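Local coordinates for protein mRNA export factor MEX67 (Candida albicans, PDB 1Q40) that probably carries mRNA out of the nucleus and, through its NTF2-like domain, pairs with a second protein chain, at residues Asn23-Trp28 against Thr110-Ile115; Phe121-Tyr126 against Ile134-His139; Lys180-Arg185 against Leu205-Thr210; Arg185-Ile190 against Ala200-Leu205. All blocks are in the same frame, centred on the assembly; numbering follows the deposited sequence.

Contact 1. Residues Asn23-Trp28 against Thr110-Ile115; sequences NYLKLW and TRHDII
A leucine methyl sits squarely on an imidazole: L25 CD2 lies 3.8 Å from the centroid of the H112 ring and only 7° off the ring normal, so the CH-pi contact is nearly centred. The leucine chain meets the histidine at about a right angle. With H112 CG anti to its own carbonyl carbon (chi1 -64°), the ring leaves the backbone toward the helix and offers this face. The other methyl of L25 is turned to the loop after strand 109-111, where L25 CD1 meets I114 CD1 at 3.8 Å. One helical turn further on, the five-membered ring of W28 approaches H112 obliquely, the two ring planes 73° apart, with W28 CD1 3.5 Å from H112 CE1. T110 OG1 comes as near as 3.2 Å to W28 CD1, yet the hydroxyl is hydrogen-bonded to D29 OD1 and not to the indole. The other carboxylate oxygen of D29 takes the bond from H112 N. A water also spans the gap, donating to W28 O (2.7 Å) and accepting from T110 N (3.2 Å). Helix 14-29 thus packs on the end of strand 109-111 and the loop that follows it, the helix-on-curved-sheet arrangement of the NTF2-like fold.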
loop_
_atom_site.group_PDB
_atom_site.type_symbol
_atom_site.label_atom_id
_atom_site.label_comp_id
_atom_site.label_asym_id
_atom_site.label_seq_id
_atom_site.Cartn_x
_atom_site.Cartn_y
_atom_site.Cartn_z
ATOM N N ASN B 23 -5.282 20.076 5.981
ATOM C CA ASN B 23 -4.562 20.670 7.101
ATOM C C ASN B 23 -3.268 19.928 7.403
ATOM O O ASN B 23 -2.258 20.557 7.708
ATOM C CB ASN B 23 -5.433 20.699 8.361
ATOM C CG ASN B 23 -4.686 21.252 9.572
ATOM O OD1 ASN B 23 -4.537 20.570 10.592
ATOM N ND2 ASN B 23 -4.186 22.483 9.452
ATOM N N TYR B 24 -3.308 18.594 7.316
ATOM C CA TYR B 24 -2.134 17.764 7.583
ATOM C C TYR B 24 -0.989 18.161 6.666
ATOM O O TYR B 24 0.118 18.406 7.126
ATOM C CB TYR B 24 -2.425 16.257 7.411
ATOM C CG TYR B 24 -1.341 15.405 8.053
ATOM C CD1 TYR B 24 -1.531 14.837 9.313
ATOM C CD2 TYR B 24 -0.108 15.210 7.419
ATOM C CE1 TYR B 24 -0.538 14.088 9.919
ATOM C CE2 TYR B 24 0.898 14.463 8.026
ATOM C CZ TYR B 24 0.673 13.907 9.275
ATOM O OH TYR B 24 1.660 13.179 9.885
ATOM N N LEU B 25 -1.270 18.225 5.370
ATOM C CA LEU B 25 -0.248 18.486 4.367
ATOM C C LEU B 25 0.278 19.915 4.418
ATOM O O LEU B 25 1.458 20.144 4.174
ATOM C CB LEU B 25 -0.765 18.149 2.963
ATOM C CG LEU B 25 -0.889 16.645 2.654
ATOM C CD1 LEU B 25 -1.352 16.459 1.218
ATOM C CD2 LEU B 25 0.421 15.903 2.911
ATOM N N LYS B 26 -0.594 20.873 4.734
ATOM C CA LYS B 26 -0.156 22.245 4.968
ATOM C C LYS B 26 0.971 22.268 5.993
ATOM O O LYS B 26 2.028 22.833 5.733
ATOM C CB LYS B 26 -1.322 23.124 5.439
ATOM C CG LYS B 26 -1.025 24.623 5.364
ATOM C CD LYS B 26 -2.232 25.471 5.798
ATOM C CE LYS B 26 -2.273 25.687 7.318
ATOM N NZ LYS B 26 -2.947 26.964 7.678
ATOM N N LEU B 27 0.751 21.626 7.141
ATOM C CA LEU B 27 1.732 21.605 8.237
ATOM C C LEU B 27 2.910 20.660 7.980
ATOM O O LEU B 27 4.033 20.908 8.438
ATOM C CB LEU B 27 1.046 21.244 9.563
ATOM C CG LEU B 27 -0.061 22.215 10.010
ATOM C CD1 LEU B 27 -0.576 21.868 11.397
ATOM C CD2 LEU B 27 0.418 23.649 9.966
ATOM N N TRP B 28 2.661 19.586 7.233
ATOM C CA TRP B 28 3.728 18.654 6.844
ATOM C C TRP B 28 4.767 19.361 5.972
ATOM O O TRP B 28 5.956 19.069 6.052
ATOM C CB TRP B 28 3.152 17.444 6.100
ATOM C CG TRP B 28 4.191 16.433 5.761
ATOM C CD1 TRP B 28 4.802 16.256 4.551
ATOM C CD2 TRP B 28 4.776 15.476 6.649
ATOM N NE1 TRP B 28 5.727 15.240 4.627
ATOM C CE2 TRP B 28 5.729 14.738 5.904
ATOM C CE3 TRP B 28 4.589 15.156 8.000
ATOM C CZ2 TRP B 28 6.486 13.718 6.467
ATOM C CZ3 TRP B 28 5.340 14.135 8.555
ATOM C CH2 TRP B 28 6.280 13.433 7.794
ATOM N N THR B 110 9.241 19.133 2.212
ATOM C CA THR B 110 8.421 18.875 1.032
ATOM C C THR B 110 7.490 20.018 0.661
ATOM O O THR B 110 7.209 20.921 1.453
ATOM C CB THR B 110 7.530 17.642 1.288
ATOM O OG1 THR B 110 6.843 17.792 2.544
ATOM C CG2 THR B 110 8.375 16.359 1.440
ATOM N N ARG B 111 6.979 19.931 -0.559
ATOM C CA ARG B 111 5.768 20.637 -0.933
ATOM C C ARG B 111 4.862 19.701 -1.739
ATOM O O ARG B 111 5.267 19.155 -2.764
ATOM C CB ARG B 111 6.074 21.941 -1.668
ATOM C CG ARG B 111 7.002 21.823 -2.829
ATOM C CD ARG B 111 6.308 21.980 -4.170
ATOM N NE ARG B 111 5.925 23.363 -4.440
ATOM C CZ ARG B 111 5.183 23.737 -5.479
ATOM N NH1 ARG B 111 4.741 22.834 -6.353
ATOM N NH2 ARG B 111 4.882 25.021 -5.651
ATOM N N HIS B 112 3.671 19.461 -1.195
ATOM C CA HIS B 112 2.600 18.729 -1.851
ATOM C C HIS B 112 1.659 19.779 -2.429
ATOM O O HIS B 112 1.114 20.596 -1.694
ATOM C CB HIS B 112 1.828 17.880 -0.845
ATOM C CG HIS B 112 2.638 16.798 -0.192
ATOM N ND1 HIS B 112 3.643 17.058 0.714
ATOM C CD2 HIS B 112 2.562 15.451 -0.293
ATOM C CE1 HIS B 112 4.162 15.915 1.132
ATOM N NE2 HIS B 112 3.520 14.924 0.539
ATOM N N ASP B 113 1.457 19.750 -3.738
ATOM C CA ASP B 113 0.726 20.810 -4.438
ATOM C C ASP B 113 -0.770 20.471 -4.510
ATOM O O ASP B 113 -1.357 20.418 -5.588
ATOM C CB ASP B 113 1.359 20.983 -5.826
ATOM C CG ASP B 113 0.892 22.229 -6.549
ATOM O OD1 ASP B 113 0.692 23.287 -5.901
ATOM O OD2 ASP B 113 0.707 22.227 -7.790
ATOM N N ILE B 114 -1.376 20.248 -3.344
ATOM C CA ILE B 114 -2.747 19.743 -3.254
ATOM C C ILE B 114 -3.819 20.822 -3.443
ATOM O O ILE B 114 -4.927 20.511 -3.871
ATOM C CB ILE B 114 -2.973 18.989 -1.909
ATOM C CG1 ILE B 114 -4.266 18.158 -1.965
ATOM C CG2 ILE B 114 -3.002 19.947 -0.714
ATOM C CD1 ILE B 114 -4.129 16.764 -1.372
ATOM N N ILE B 115 -3.494 22.074 -3.120
ATOM C CA ILE B 115 -4.434 23.191 -3.296
ATOM C C ILE B 115 -4.547 23.576 -4.775
ATOM O O ILE B 115 -5.649 23.694 -5.307
ATOM C CB ILE B 115 -4.000 24.422 -2.449
ATOM C CG1 ILE B 115 -4.117 24.116 -0.951
ATOM C CG2 ILE B 115 -4.834 25.664 -2.801
ATOM C CD1 ILE B 115 -3.204 24.970 -0.086
HETATM O O HOH W 1 8.308 20.053 5.089
#

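Contact 2. Residues Phe121-Tyr126 against Ile134-His139; sequences FSMEVY and IMITLH
Strands 122-127 and 134-146 form an antiparallel beta hairpin of the NTF2-like sheet, and its tight part is the backbone ladder: six hydrogen bonds tie S122 to H139, E124 to T137 and Y126 to M135. Between the two strands the side chains of M123, V125, I136 and L138 meet more loosely (M123 and M135 are selenomethionines), M123 SE lying 4.1 Å from I136 CG2, although helix 14-29 packs A17, I21 and L25 against that face. M123, I134 and Y126, partly exposed, make the looser fringe. The face of S122, E124, Y126, M135, T137 and H139 meets the chain of another protein, where a basic side chain pairs with E124 OE1. H139 ND1 bonds to D184; H139 NE2 points to E124 OE2 at 2.9 Å, carboxylate and ring nearly coplanar, but the position of that oxygen is doubtful. Y126 CG lies between its backbone N and carbonyl carbon (chi1 50°), which folds the ring tightly over the neighbouring strand: M135 CB sits over one face, 3.8 Å from the Y126 centroid.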
loop_
_atom_site.group_PDB
_atom_site.type_symbol
_atom_site.label_atom_id
_atom_site.label_comp_id
_atom_site.label_asym_id
_atom_site.label_seq_id
_atom_site.Cartn_x
_atom_site.Cartn_y
_atom_site.Cartn_z
ATOM N N PHE B 121 -3.535 13.688 -6.950
ATOM C CA PHE B 121 -3.774 12.861 -5.785
ATOM C C PHE B 121 -5.026 12.003 -5.936
ATOM O O PHE B 121 -5.989 12.393 -6.609
ATOM C CB PHE B 121 -3.892 13.757 -4.546
ATOM C CG PHE B 121 -2.650 14.549 -4.264
ATOM C CD1 PHE B 121 -2.480 15.820 -4.808
ATOM C CD2 PHE B 121 -1.636 14.018 -3.472
ATOM C CE1 PHE B 121 -1.318 16.549 -4.561
ATOM C CE2 PHE B 121 -0.465 14.741 -3.223
ATOM C CZ PHE B 121 -0.302 15.999 -3.768
ATOM N N SER B 122 -4.985 10.812 -5.346
ATOM C CA SER B 122 -6.182 10.000 -5.143
ATOM C C SER B 122 -6.263 9.571 -3.682
ATOM O O SER B 122 -5.254 9.523 -2.975
ATOM C CB SER B 122 -6.217 8.787 -6.082
ATOM O OG SER B 122 -5.176 7.861 -5.816
HETATM N N MSE B 123 -7.476 9.264 -3.238
HETATM C CA MSE B 123 -7.742 8.991 -1.832
HETATM C C MSE B 123 -8.898 8.011 -1.677
HETATM O O MSE B 123 -9.873 8.095 -2.414
HETATM C CB MSE B 123 -8.086 10.309 -1.132
HETATM C CG MSE B 123 -8.112 10.266 0.400
HETATM SE SE MSE B 123 -8.675 11.995 1.205
HETATM C CE MSE B 123 -8.073 13.184 -0.146
ATOM N N GLU B 124 -8.771 7.087 -0.725
ATOM C CA GLU B 124 -9.884 6.263 -0.249
ATOM C C GLU B 124 -10.120 6.553 1.230
ATOM O O GLU B 124 -9.174 6.760 1.981
ATOM C CB GLU B 124 -9.576 4.777 -0.421
ATOM C CG GLU B 124 -9.215 4.366 -1.836
ATOM C CD GLU B 124 -7.741 4.551 -2.169
ATOM O OE1 GLU B 124 -7.447 5.302 -3.110
ATOM O OE2 GLU B 124 -6.872 3.946 -1.498
ATOM N N VAL B 125 -11.384 6.574 1.643
ATOM C CA VAL B 125 -11.742 6.734 3.051
ATOM C C VAL B 125 -12.911 5.803 3.398
ATOM O O VAL B 125 -13.920 5.767 2.697
ATOM C CB VAL B 125 -12.050 8.221 3.411
ATOM C CG1 VAL B 125 -12.992 8.848 2.415
ATOM C CG2 VAL B 125 -12.620 8.350 4.830
ATOM N N TYR B 126 -12.743 5.041 4.473
ATOM C CA TYR B 126 -13.717 4.039 4.881
ATOM C C TYR B 126 -13.588 3.727 6.375
ATOM O O TYR B 126 -12.660 4.179 7.028
ATOM C CB TYR B 126 -13.551 2.765 4.036
ATOM C CG TYR B 126 -12.121 2.228 3.950
ATOM C CD1 TYR B 126 -11.734 1.120 4.694
ATOM C CD2 TYR B 126 -11.169 2.822 3.118
ATOM C CE1 TYR B 126 -10.434 0.613 4.624
ATOM C CE2 TYR B 126 -9.852 2.323 3.040
ATOM C CZ TYR B 126 -9.501 1.215 3.798
ATOM O OH TYR B 126 -8.230 0.701 3.736
ATOM N N ILE B 134 -11.741 5.733 11.355
ATOM C CA ILE B 134 -11.767 5.715 9.899
ATOM C C ILE B 134 -10.353 5.530 9.354
ATOM O O ILE B 134 -9.380 5.907 9.995
ATOM C CB ILE B 134 -12.444 6.994 9.315
ATOM C CG1 ILE B 134 -11.644 8.257 9.619
ATOM C CG2 ILE B 134 -13.875 7.156 9.863
ATOM C CD1 ILE B 134 -11.992 9.399 8.708
HETATM N N MSE B 135 -10.272 4.919 8.179
HETATM C CA MSE B 135 -9.031 4.722 7.443
HETATM C C MSE B 135 -8.983 5.756 6.345
HETATM O O MSE B 135 -9.941 5.889 5.599
HETATM C CB MSE B 135 -9.019 3.354 6.774
HETATM C CG MSE B 135 -9.095 2.183 7.709
HETATM SE SE MSE B 135 -7.352 1.341 7.886
HETATM C CE MSE B 135 -7.267 0.302 6.388
ATOM N N ILE B 136 -7.874 6.480 6.249
ATOM C CA ILE B 136 -7.635 7.410 5.154
ATOM C C ILE B 136 -6.323 7.043 4.460
ATOM O O ILE B 136 -5.271 7.044 5.092
ATOM C CB ILE B 136 -7.549 8.861 5.672
ATOM C CG1 ILE B 136 -8.784 9.234 6.503
ATOM C CG2 ILE B 136 -7.382 9.818 4.493
ATOM C CD1 ILE B 136 -8.608 10.487 7.340
ATOM N N THR B 137 -6.394 6.738 3.168
ATOM C CA THR B 137 -5.205 6.471 2.362
ATOM C C THR B 137 -5.089 7.473 1.211
ATOM O O THR B 137 -6.019 7.645 0.422
ATOM C CB THR B 137 -5.233 5.031 1.844
ATOM O OG1 THR B 137 -5.092 4.140 2.954
ATOM C CG2 THR B 137 -4.024 4.706 0.992
ATOM N N LEU B 138 -3.936 8.130 1.137
ATOM C CA LEU B 138 -3.648 9.133 0.131
ATOM C C LEU B 138 -2.522 8.637 -0.764
ATOM O O LEU B 138 -1.556 8.045 -0.282
ATOM C CB LEU B 138 -3.235 10.439 0.815
ATOM C CG LEU B 138 -2.857 11.616 -0.098
ATOM C CD1 LEU B 138 -4.073 12.117 -0.830
ATOM C CD2 LEU B 138 -2.166 12.740 0.682
ATOM N N HIS B 139 -2.662 8.874 -2.068
ATOM C CA HIS B 139 -1.666 8.508 -3.078
ATOM C C HIS B 139 -1.318 9.743 -3.890
ATOM O O HIS B 139 -2.202 10.517 -4.244
ATOM C CB HIS B 139 -2.196 7.440 -4.036
ATOM C CG HIS B 139 -2.868 6.281 -3.359
ATOM N ND1 HIS B 139 -2.179 5.172 -2.923
ATOM C CD2 HIS B 139 -4.173 6.045 -3.086
ATOM C CE1 HIS B 139 -3.027 4.320 -2.374
ATOM N NE2 HIS B 139 -4.244 4.828 -2.458
HETATM O O HOH W 2 -6.525 2.145 2.845
#

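Contact 3. Residues Lys180-Arg185 against Leu205-Thr210; sequences KKSFDR and LIRPYT
K180 lays its aliphatic chain along one face of the Y209 ring, K180 CD standing 3.9 Å from the ring centroid in a CH-pi contact, and both side chains point the same way. K180 CE continues the overlap, 3.6 Å from Y209 CZ; each residue also touches a crystal neighbour, so the pose may owe something to the lattice. Further in, the segments are antiparallel strands of the hairpin 181-190/198-208, with S182 and R207, and D184 and L205, as hydrogen-bonded pairs. R207 holds D184 side-on with two nitrogens: R207 NE to D184 OD2 at 2.8 Å and R207 NH1 to D184 OD1 at 3.3 Å, both met on the syn side of the carboxylate. The planes are 22° apart, so the grip is slightly twisted. From CG to NE the R207 chain runs extended, which carries the guanidinium past S182 and lets S182 CB rest 3.6 Å from R207 NH2, over one face of the group. S182 OG, beside its own backbone N (chi1 -75°), accepts a bond from T210 N at 3.1 Å and shares a water with T210 O, tying T210 back to S182. The face carrying S182, D184, L205 and R207 meets the chain of another protein, an arrangement characteristic of an NTF2-like sheet used for pairing.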
loop_
_atom_site.group_PDB
_atom_site.type_symbol
_atom_site.label_atom_id
_atom_site.label_comp_id
_atom_site.label_asym_id
_atom_site.label_seq_id
_atom_site.Cartn_x
_atom_site.Cartn_y
_atom_site.Cartn_z
ATOM N N LYS B 180 11.802 14.725 -6.807
ATOM C CA LYS B 180 10.418 14.342 -6.632
ATOM C C LYS B 180 10.358 12.877 -6.231
ATOM O O LYS B 180 11.208 12.094 -6.625
ATOM C CB LYS B 180 9.619 14.532 -7.927
ATOM C CG LYS B 180 9.510 15.972 -8.375
ATOM C CD LYS B 180 8.745 16.076 -9.683
ATOM C CE LYS B 180 7.283 16.439 -9.459
ATOM N NZ LYS B 180 6.928 17.735 -10.091
ATOM N N LYS B 181 9.361 12.530 -5.423
ATOM C CA LYS B 181 9.041 11.135 -5.126
ATOM C C LYS B 181 7.529 10.923 -5.257
ATOM O O LYS B 181 6.755 11.852 -5.120
ATOM C CB LYS B 181 9.474 10.769 -3.705
ATOM C CG LYS B 181 10.935 11.078 -3.358
ATOM C CD LYS B 181 11.896 10.088 -3.984
ATOM C CE LYS B 181 13.287 10.201 -3.363
ATOM N NZ LYS B 181 13.842 11.581 -3.473
ATOM N N SER B 182 7.114 9.696 -5.541
ATOM C CA SER B 182 5.707 9.336 -5.394
ATOM C C SER B 182 5.560 8.626 -4.061
ATOM O O SER B 182 6.553 8.217 -3.450
ATOM C CB SER B 182 5.218 8.476 -6.555
ATOM O OG SER B 182 5.044 9.280 -7.708
ATOM N N PHE B 183 4.328 8.529 -3.582
ATOM C CA PHE B 183 4.072 7.979 -2.260
ATOM C C PHE B 183 2.621 7.567 -2.052
ATOM O O PHE B 183 1.709 7.979 -2.785
ATOM C CB PHE B 183 4.424 9.019 -1.187
ATOM C CG PHE B 183 3.371 10.077 -1.019
ATOM C CD1 PHE B 183 2.367 9.930 -0.059
ATOM C CD2 PHE B 183 3.357 11.192 -1.840
ATOM C CE1 PHE B 183 1.364 10.886 0.080
ATOM C CE2 PHE B 183 2.358 12.174 -1.706
ATOM C CZ PHE B 183 1.367 12.025 -0.742
ATOM N N ASP B 184 2.443 6.756 -1.009
ATOM C CA ASP B 184 1.146 6.405 -0.455
ATOM C C ASP B 184 1.240 6.520 1.063
ATOM O O ASP B 184 2.237 6.134 1.652
ATOM C CB ASP B 184 0.776 4.983 -0.850
ATOM C CG ASP B 184 1.129 4.669 -2.302
ATOM O OD1 ASP B 184 0.254 4.886 -3.189
ATOM O OD2 ASP B 184 2.257 4.207 -2.634
ATOM N N ARG B 185 0.200 7.041 1.697
ATOM C CA ARG B 185 0.201 7.227 3.130
ATOM C C ARG B 185 -1.161 6.856 3.717
ATOM O O ARG B 185 -2.187 7.342 3.249
ATOM C CB ARG B 185 0.532 8.676 3.466
ATOM C CG ARG B 185 0.956 8.881 4.909
ATOM C CD ARG B 185 1.575 10.250 5.183
ATOM N NE ARG B 185 2.090 10.309 6.544
ATOM C CZ ARG B 185 2.889 11.254 7.020
ATOM N NH1 ARG B 185 3.280 11.201 8.284
ATOM N NH2 ARG B 185 3.305 12.243 6.253
ATOM N N LEU B 205 4.743 5.229 2.553
ATOM C CA LEU B 205 5.499 4.476 1.572
ATOM C C LEU B 205 6.079 5.443 0.539
ATOM O O LEU B 205 5.346 6.239 -0.046
ATOM C CB LEU B 205 4.616 3.434 0.885
ATOM C CG LEU B 205 5.374 2.433 -0.018
ATOM C CD1 LEU B 205 4.728 1.081 0.030
ATOM C CD2 LEU B 205 5.434 2.888 -1.480
ATOM N N ILE B 206 7.390 5.344 0.322
ATOM C CA ILE B 206 8.147 6.206 -0.592
ATOM C C ILE B 206 8.637 5.365 -1.768
ATOM O O ILE B 206 9.188 4.280 -1.572
ATOM C CB ILE B 206 9.352 6.816 0.161
ATOM C CG1 ILE B 206 8.878 7.647 1.368
ATOM C CG2 ILE B 206 10.220 7.662 -0.775
ATOM C CD1 ILE B 206 8.067 8.900 0.998
ATOM N N ARG B 207 8.424 5.869 -2.983
ATOM C CA ARG B 207 8.728 5.159 -4.221
ATOM C C ARG B 207 9.108 6.145 -5.356
ATOM O O ARG B 207 8.954 7.376 -5.212
ATOM C CB ARG B 207 7.554 4.246 -4.622
ATOM C CG ARG B 207 6.194 4.933 -4.676
ATOM C CD ARG B 207 5.030 4.002 -4.961
ATOM N NE ARG B 207 3.744 4.689 -4.899
ATOM C CZ ARG B 207 3.154 5.283 -5.934
ATOM N NH1 ARG B 207 1.981 5.878 -5.762
ATOM N NH2 ARG B 207 3.729 5.301 -7.134
ATOM N N PRO B 208 9.665 5.628 -6.454
ATOM C CA PRO B 208 10.078 6.504 -7.554
ATOM C C PRO B 208 8.904 7.332 -8.087
ATOM O O PRO B 208 7.762 6.861 -8.149
ATOM C CB PRO B 208 10.604 5.528 -8.606
ATOM C CG PRO B 208 11.024 4.316 -7.814
ATOM C CD PRO B 208 9.987 4.215 -6.733
ATOM N N TYR B 209 9.190 8.579 -8.414
ATOM C CA TYR B 209 8.206 9.471 -9.003
ATOM C C TYR B 209 7.709 8.911 -10.320
ATOM O O TYR B 209 8.503 8.425 -11.143
ATOM C CB TYR B 209 8.830 10.836 -9.254
ATOM C CG TYR B 209 7.931 11.784 -10.004
ATOM C CD1 TYR B 209 6.681 12.135 -9.500
ATOM C CD2 TYR B 209 8.325 12.320 -11.230
ATOM C CE1 TYR B 209 5.851 13.011 -10.191
ATOM C CE2 TYR B 209 7.503 13.202 -11.931
ATOM C CZ TYR B 209 6.267 13.539 -11.404
ATOM O OH TYR B 209 5.449 14.413 -12.083
ATOM N N THR B 210 6.391 8.952 -10.498
ATOM C CA THR B 210 5.782 8.616 -11.760
ATOM C C THR B 210 4.884 9.769 -12.184
ATOM O O THR B 210 3.943 10.134 -11.477
ATOM C CB THR B 210 5.028 7.264 -11.704
ATOM O OG1 THR B 210 4.616 6.911 -13.026
ATOM C CG2 THR B 210 3.727 7.333 -10.882
HETATM O O HOH W 3 11.953 9.435 -8.510
HETATM O O HOH W 4 2.209 9.570 -8.924
#

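Contact 4. Residues Arg185-Ile190 against Ala200-Leu205; sequences RTFVVI and ASDTLL
R185 reaches across to D202 with an extended chain: CG is anti to the backbone N (chi1 -163°) and the chain stays straight out to NE. D202 CG is also anti to its N, and guanidinium and carboxylate meet side-on, their planes 32° apart, R185 NE to D202 OD1 at 3.0 Å on the syn lone pair and R185 NH1 to D202 OD2 at 2.9 Å. Y39 OH and D202 OD2 share another hydrogen bond. L204 CD1 packs on R185 CD at 4.0 Å, while F187 runs alongside D202, F187 CE1 3.6 Å from D202 OD2. On the reverse face T186, S201 and T203 turn their hydroxyls to polar side chains of another protein's chain, and a water joins T186 O to S201 OG. V188 and S201 stay paired, but V188 O takes A200 N at 2.9 Å while S201 N finds no partner, an arrangement resembling a classic bulge, with helical psi (-38°) at A200. Strand 181-190 lies between strands 134-146 and 198-208; strand 44-49 runs parallel beside 198-208 on its other side, and helix 14-29 packs on the F187 face through F20, I21 and Y24.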
loop_
_atom_site.group_PDB
_atom_site.type_symbol
_atom_site.label_atom_id
_atom_site.label_comp_id
_atom_site.label_asym_id
_atom_site.label_seq_id
_atom_site.Cartn_x
_atom_site.Cartn_y
_atom_site.Cartn_z
ATOM N N ARG B 185 0.200 7.041 1.697
ATOM C CA ARG B 185 0.201 7.227 3.130
ATOM C C ARG B 185 -1.161 6.856 3.717
ATOM O O ARG B 185 -2.187 7.342 3.249
ATOM C CB ARG B 185 0.532 8.676 3.466
ATOM C CG ARG B 185 0.956 8.881 4.909
ATOM C CD ARG B 185 1.575 10.250 5.183
ATOM N NE ARG B 185 2.090 10.309 6.544
ATOM C CZ ARG B 185 2.889 11.254 7.020
ATOM N NH1 ARG B 185 3.280 11.201 8.284
ATOM N NH2 ARG B 185 3.305 12.243 6.253
ATOM N N THR B 186 -1.143 6.026 4.755
ATOM C CA THR B 186 -2.343 5.501 5.403
ATOM C C THR B 186 -2.400 5.943 6.861
ATOM O O THR B 186 -1.455 5.733 7.617
ATOM C CB THR B 186 -2.347 3.958 5.322
ATOM O OG1 THR B 186 -2.455 3.556 3.958
ATOM C CG2 THR B 186 -3.593 3.353 5.976
ATOM N N PHE B 187 -3.519 6.556 7.236
ATOM C CA PHE B 187 -3.802 6.976 8.597
ATOM C C PHE B 187 -4.984 6.152 9.145
ATOM O O PHE B 187 -5.977 5.964 8.451
ATOM C CB PHE B 187 -4.212 8.453 8.627
ATOM C CG PHE B 187 -3.190 9.409 8.056
ATOM C CD1 PHE B 187 -2.252 10.011 8.878
ATOM C CD2 PHE B 187 -3.210 9.747 6.709
ATOM C CE1 PHE B 187 -1.328 10.917 8.370
ATOM C CE2 PHE B 187 -2.290 10.650 6.181
ATOM C CZ PHE B 187 -1.352 11.242 7.019
ATOM N N VAL B 188 -4.880 5.664 10.377
ATOM C CA VAL B 188 -6.058 5.244 11.136
ATOM C C VAL B 188 -6.336 6.370 12.126
ATOM O O VAL B 188 -5.509 6.650 12.988
ATOM C CB VAL B 188 -5.830 3.924 11.895
ATOM C CG1 VAL B 188 -7.071 3.538 12.701
ATOM C CG2 VAL B 188 -5.460 2.816 10.935
ATOM N N VAL B 189 -7.481 7.031 11.979
ATOM C CA VAL B 189 -7.853 8.169 12.820
ATOM C C VAL B 189 -9.018 7.778 13.742
ATOM O O VAL B 189 -10.002 7.200 13.289
ATOM C CB VAL B 189 -8.245 9.391 11.961
ATOM C CG1 VAL B 189 -8.408 10.642 12.830
ATOM C CG2 VAL B 189 -7.209 9.630 10.857
ATOM N N ILE B 190 -8.893 8.098 15.029
ATOM C CA ILE B 190 -9.894 7.738 16.037
ATOM C C ILE B 190 -10.386 8.972 16.825
ATOM O O ILE B 190 -9.744 10.018 16.799
ATOM C CB ILE B 190 -9.327 6.646 16.989
ATOM C CG1 ILE B 190 -8.107 7.155 17.763
ATOM C CG2 ILE B 190 -8.956 5.392 16.201
ATOM C CD1 ILE B 190 -7.599 6.190 18.828
ATOM N N ALA B 200 -3.879 6.994 15.328
ATOM C CA ALA B 200 -3.454 5.761 15.982
ATOM C C ALA B 200 -2.292 5.090 15.249
ATOM O O ALA B 200 -1.416 4.509 15.878
ATOM C CB ALA B 200 -4.618 4.789 16.074
ATOM N N SER B 201 -2.339 5.143 13.922
ATOM C CA SER B 201 -1.374 4.475 13.041
ATOM C C SER B 201 -1.154 5.333 11.805
ATOM O O SER B 201 -2.087 5.941 11.293
ATOM C CB SER B 201 -1.877 3.081 12.629
ATOM O OG SER B 201 -1.070 2.520 11.596
ATOM N N ASP B 202 0.083 5.350 11.316
ATOM C CA ASP B 202 0.501 6.217 10.225
ATOM C C ASP B 202 1.645 5.503 9.497
ATOM O O ASP B 202 2.715 5.326 10.080
ATOM C CB ASP B 202 0.963 7.531 10.832
ATOM C CG ASP B 202 1.321 8.587 9.812
ATOM O OD1 ASP B 202 1.437 8.296 8.603
ATOM O OD2 ASP B 202 1.533 9.769 10.163
ATOM N N THR B 203 1.405 5.066 8.252
ATOM C CA THR B 203 2.426 4.400 7.437
ATOM C C THR B 203 2.640 5.168 6.137
ATOM O O THR B 203 1.688 5.416 5.399
ATOM C CB THR B 203 2.059 2.916 7.124
ATOM O OG1 THR B 203 0.714 2.799 6.628
ATOM C CG2 THR B 203 2.027 2.096 8.376
ATOM N N LEU B 204 3.897 5.521 5.867
ATOM C CA LEU B 204 4.283 6.280 4.692
ATOM C C LEU B 204 5.134 5.377 3.819
ATOM O O LEU B 204 6.123 4.832 4.289
ATOM C CB LEU B 204 5.119 7.496 5.102
ATOM C CG LEU B 204 5.741 8.362 3.997
ATOM C CD1 LEU B 204 4.701 8.873 3.010
ATOM C CD2 LEU B 204 6.483 9.521 4.611
ATOM N N LEU B 205 4.743 5.229 2.553
ATOM C CA LEU B 205 5.499 4.476 1.572
ATOM C C LEU B 205 6.079 5.443 0.539
ATOM O O LEU B 205 5.346 6.239 -0.046
ATOM C CB LEU B 205 4.616 3.434 0.885
ATOM C CG LEU B 205 5.374 2.433 -0.018
ATOM C CD1 LEU B 205 4.728 1.081 0.030
ATOM C CD2 LEU B 205 5.434 2.888 -1.480
HETATM O O HOH W 5 -1.605 3.063 9.055
#

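How the contacts relate
Contacts 3 and 4 are two lengths of one hairpin, sharing R185 and L205, with contact 4 nested inside the loop that contact 3 closes. Contact 2 adjoins them along strand 181-190: I136 O probably bonds to F187 N at 2.8 Å, and L138 O to R185 N at 2.8 Å. Contact 1 places the helix on this sheet. Its H112 CD2 lies 3.6 Å from F183 CE2 of contact 3, L25 CD1 3.8 Å from L138 CD2 of contact 2, and W28 makes a cation-pi contact with R185. Centres of contacts 2 and 4 are about 10 Å apart; the other pairs are 15 to 16 Å. Contacts 2, 3 and 4 all reach the other protein's chain, whereas contact 1 does not.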